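Local atomic coordinates of probable exosome complex exonuclease 1 (PDB entry 3M7N), a protein that probably degrades RNA from the 3' end as the catalytic Rrp41 subunit of the archaeal exosome, and probably also synthesizes heteromeric RNA tails. Residues A82-E87 and E128-D133. The protein carries 1 engineered substitution. Residues are numbered along the deposited sequence; the frame is centred on the assembly and turned at random.
Sequences APFSVE and EVLQAD. With nucleotides of chain L.
Ala82 N gives a nearly straight bond (172°) to Val129 O at 3.1 Å. A second backbone bond runs the other way, Ala132 N reaching Ser85 O at 2.8 Å. Between them Ser85 leans on the backbone of 128-133: its CB sits 3.2 Å from Val129 O and almost as close to Leu130 O. Its OG lies between the backbone N and the carbonyl carbon (chi1 68°), which turns it back to donate to Ala82 O at 2.9 Å, in the carbonyl plane on a lone pair. Ser85 N bonds the same oxygen, closing the type I turn from Ala82 to Ser85. Replacing Ser85 by an alanine removes OG, and Ala82 O would probably be left without its second donor, the turn less firmly held. Phe84 brings its ring edge to the carbonyl of Leu130, CE2 lying 3.2 Å from Leu130 O, while Ala82 CB rests over one ring face. Farther along, Val86 CG1 packs on Ala132 CB and also meets O2 of the cytidine C6 of chain L at 3.3 Å, so the contact borders the bound RNA. Glu87 and Asp133 share Lys44 of the exonuclease 2 chain, which bridges their like charges. In the mixed sheet of this RNase PH family domain, strand 122-129 lies between 50-60 and 74-81; beyond it Leu130 and Gln131 form a classic beta bulge opposite Lys51, and 82-87 leads from strand 74-81 towards helix 96-110.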
ATOM      1  N   ALA E  82       7.642  14.192 -17.550  1.00 38.85           N
ATOM      2  CA  ALA E  82       8.701  13.256 -17.897  1.00 36.99           C
ATOM      3  C   ALA E  82      10.031  13.803 -17.414  1.00 34.85           C
ATOM      4  O   ALA E  82      10.232  15.011 -17.391  1.00 36.10           O
ATOM      5  CB  ALA E  82       8.728  13.024 -19.397  1.00 35.46           C
ATOM      6  N   PRO E  83      10.952  12.913 -17.011  1.00 37.84           N
ATOM      7  CA  PRO E  83      12.220  13.366 -16.431  1.00 37.97           C
ATOM      8  C   PRO E  83      12.966  14.371 -17.308  1.00 37.92           C
ATOM      9  O   PRO E  83      13.693  15.207 -16.783  1.00 42.86           O
ATOM     10  CB  PRO E  83      13.016  12.070 -16.296  1.00 35.70           C
ATOM     11  CG  PRO E  83      11.980  11.033 -16.107  1.00 37.92           C
ATOM     12  CD  PRO E  83      10.831  11.447 -16.988  1.00 39.46           C
ATOM     13  N   PHE E  84      12.763  14.299 -18.617  1.00 33.72           N
ATOM     14  CA  PHE E  84      13.511  15.115 -19.572  1.00 38.33           C
ATOM     15  C   PHE E  84      12.726  16.350 -20.049  1.00 41.01           C
ATOM     16  O   PHE E  84      13.146  17.035 -20.973  1.00 38.09           O
ATOM     17  CB  PHE E  84      13.872  14.266 -20.792  1.00 34.31           C
ATOM     18  CG  PHE E  84      12.689  13.602 -21.424  1.00 33.07           C
ATOM     19  CD1 PHE E  84      12.502  12.232 -21.313  1.00 34.84           C
ATOM     20  CD2 PHE E  84      11.742  14.354 -22.112  1.00 31.92           C
ATOM     21  CE1 PHE E  84      11.387  11.610 -21.893  1.00 32.43           C
ATOM     22  CE2 PHE E  84      10.623  13.743 -22.701  1.00 32.55           C
ATOM     23  CZ  PHE E  84      10.444  12.375 -22.592  1.00 29.54           C
ATOM     24  N   SER E  85      11.585  16.628 -19.430  1.00 38.27           N
ATOM     25  CA  SER E  85      10.740  17.705 -19.909  1.00 38.02           C
ATOM     26  C   SER E  85      11.202  19.074 -19.395  1.00 43.34           C
ATOM     27  O   SER E  85      10.793  20.116 -19.922  1.00 43.11           O
ATOM     28  CB  SER E  85       9.282  17.445 -19.547  1.00 35.28           C
ATOM     29  OG  SER E  85       9.099  17.527 -18.152  1.00 43.84           O
ATOM     30  N   VAL E  86      12.074  19.066 -18.391  1.00 39.81           N
ATOM     31  CA  VAL E  86      12.517  20.305 -17.766  1.00 44.44           C
ATOM     32  C   VAL E  86      14.016  20.551 -17.899  1.00 49.08           C
ATOM     33  O   VAL E  86      14.768  19.694 -18.342  1.00 49.70           O
ATOM     34  CB  VAL E  86      12.121  20.371 -16.276  1.00 48.36           C
ATOM     35  CG1 VAL E  86      10.624  20.539 -16.129  1.00 47.71           C
ATOM     36  CG2 VAL E  86      12.591  19.131 -15.553  1.00 49.02           C
ATOM     37  N   GLU E  87      14.442  21.740 -17.500  1.00 54.08           N
ATOM     38  CA  GLU E  87      15.816  22.175 -17.704  1.00 54.07           C
ATOM     39  C   GLU E  87      16.811  21.249 -16.998  1.00 56.24           C
ATOM     40  O   GLU E  87      17.841  20.884 -17.568  1.00 48.31           O
ATOM     41  CB  GLU E  87      15.982  23.627 -17.236  1.00 56.59           C
ATOM     42  CG  GLU E  87      15.447  24.700 -18.223  1.00 69.79           C
ATOM     43  CD  GLU E  87      13.916  24.933 -18.193  1.00 69.87           C
ATOM     44  OE1 GLU E  87      13.208  24.463 -17.265  1.00 62.65           O
ATOM     45  OE2 GLU E  87      13.425  25.621 -19.121  1.00 68.99           O
ATOM     46  N   GLU E 128       0.678  13.860 -19.963  1.00 32.31           N
ATOM     47  CA  GLU E 128       2.116  13.773 -19.816  1.00 31.30           C
ATOM     48  C   GLU E 128       2.800  14.981 -20.413  1.00 32.19           C
ATOM     49  O   GLU E 128       2.627  15.287 -21.593  1.00 34.23           O
ATOM     50  CB  GLU E 128       2.620  12.514 -20.514  1.00 35.25           C
ATOM     51  CG  GLU E 128       3.763  11.841 -19.797  1.00 45.48           C
ATOM     52  CD  GLU E 128       3.320  11.156 -18.513  1.00 44.05           C
ATOM     53  OE1 GLU E 128       2.353  10.359 -18.516  1.00 40.72           O
ATOM     54  OE2 GLU E 128       3.948  11.442 -17.486  1.00 47.50           O
ATOM     55  N   VAL E 129       3.582  15.671 -19.597  1.00 33.06           N
ATOM     56  CA  VAL E 129       4.382  16.765 -20.099  1.00 37.81           C
ATOM     57  C   VAL E 129       5.692  16.219 -20.664  1.00 36.33           C
ATOM     58  O   VAL E 129       6.587  15.844 -19.920  1.00 34.29           O
ATOM     59  CB  VAL E 129       4.675  17.820 -19.008  1.00 38.40           C
ATOM     60  CG1 VAL E 129       5.435  18.980 -19.599  1.00 35.49           C
ATOM     61  CG2 VAL E 129       3.388  18.306 -18.372  1.00 36.40           C
ATOM     62  N   LEU E 130       5.787  16.196 -21.988  1.00 35.99           N
ATOM     63  CA  LEU E 130       6.977  15.736 -22.687  1.00 33.30           C
ATOM     64  C   LEU E 130       8.002  16.848 -22.745  1.00 37.01           C
ATOM     65  O   LEU E 130       9.207  16.605 -22.756  1.00 32.84           O
ATOM     66  CB  LEU E 130       6.603  15.292 -24.100  1.00 34.33           C
ATOM     67  CG  LEU E 130       5.665  14.079 -24.110  1.00 39.24           C
ATOM     68  CD1 LEU E 130       5.262  13.702 -25.529  1.00 33.45           C
ATOM     69  CD2 LEU E 130       6.325  12.883 -23.378  1.00 33.32           C
ATOM     70  N   GLN E 131       7.518  18.083 -22.804  1.00 35.28           N
ATOM     71  CA  GLN E 131       8.402  19.224 -22.771  1.00 35.18           C
ATOM     72  C   GLN E 131       7.677  20.350 -22.067  1.00 39.25           C
ATOM     73  O   GLN E 131       6.527  20.674 -22.409  1.00 34.65           O
ATOM     74  CB  GLN E 131       8.854  19.650 -24.175  1.00 36.55           C
ATOM     75  CG  GLN E 131       9.919  20.759 -24.149  1.00 35.99           C
ATOM     76  CD  GLN E 131      10.397  21.168 -25.537  1.00 46.64           C
ATOM     77  OE1 GLN E 131      10.108  22.271 -26.005  1.00 48.04           O
ATOM     78  NE2 GLN E 131      11.127  20.278 -26.202  1.00 45.31           N
ATOM     79  N   ALA E 132       8.361  20.938 -21.088  1.00 36.71           N
ATOM     80  CA  ALA E 132       7.723  21.852 -20.165  1.00 38.16           C
ATOM     81  C   ALA E 132       8.127  23.287 -20.397  1.00 40.22           C
ATOM     82  O   ALA E 132       9.296  23.607 -20.598  1.00 40.17           O
ATOM     83  CB  ALA E 132       8.033  21.459 -18.738  1.00 39.99           C
ATOM     84  N   ASP E 133       7.137  24.158 -20.357  1.00 38.92           N
ATOM     85  CA  ASP E 133       7.411  25.576 -20.250  1.00 43.36           C
ATOM     86  C   ASP E 133       6.336  26.162 -19.345  1.00 43.42           C
ATOM     87  O   ASP E 133       5.554  25.411 -18.759  1.00 42.51           O
ATOM     88  CB  ASP E 133       7.437  26.243 -21.623  1.00 40.77           C
ATOM     89  CG  ASP E 133       8.324  27.468 -21.648  1.00 46.76           C
ATOM     90  OD1 ASP E 133       9.496  27.364 -22.080  1.00 48.79           O
ATOM     91  OD2 ASP E 133       7.852  28.535 -21.210  1.00 46.28           O
TER
ATOM     92  P     C L   6       4.384  26.673 -12.167  1.00 65.27           P
ATOM     93  OP1   C L   6       3.278  27.365 -12.871  1.00 61.23           O
ATOM     94  OP2   C L   6       4.081  25.890 -10.945  1.00 58.88           O
ATOM     95  O5'   C L   6       5.180  25.751 -13.218  1.00 61.06           O
ATOM     96  C5'   C L   6       5.566  26.336 -14.465  1.00 52.79           C
ATOM     97  C4'   C L   6       6.859  25.768 -15.020  1.00 56.40           C
ATOM     98  O4'   C L   6       7.900  25.708 -14.012  1.00 62.65           O
ATOM     99  C3'   C L   6       6.816  24.328 -15.504  1.00 54.14           C
ATOM    100  O3'   C L   6       6.038  24.219 -16.693  1.00 50.04           O
ATOM    101  C2'   C L   6       8.309  24.128 -15.737  1.00 54.80           C
ATOM    102  O2'   C L   6       8.794  24.783 -16.902  1.00 56.91           O
ATOM    103  C1'   C L   6       8.876  24.788 -14.478  1.00 60.55           C
ATOM    104  N1    C L   6       9.189  23.776 -13.433  1.00 59.27           N
ATOM    105  C2    C L   6      10.397  23.083 -13.528  1.00 62.05           C
ATOM    106  O2    C L   6      11.164  23.344 -14.463  1.00 63.92           O
ATOM    107  N3    C L   6      10.695  22.151 -12.591  1.00 69.11           N
ATOM    108  C4    C L   6       9.838  21.905 -11.596  1.00 68.21           C
ATOM    109  N4    C L   6      10.183  20.972 -10.694  1.00 66.69           N
ATOM    110  C5    C L   6       8.596  22.608 -11.487  1.00 60.67           C
ATOM    111  C6    C L   6       8.312  23.524 -12.419  1.00 58.02           C
TER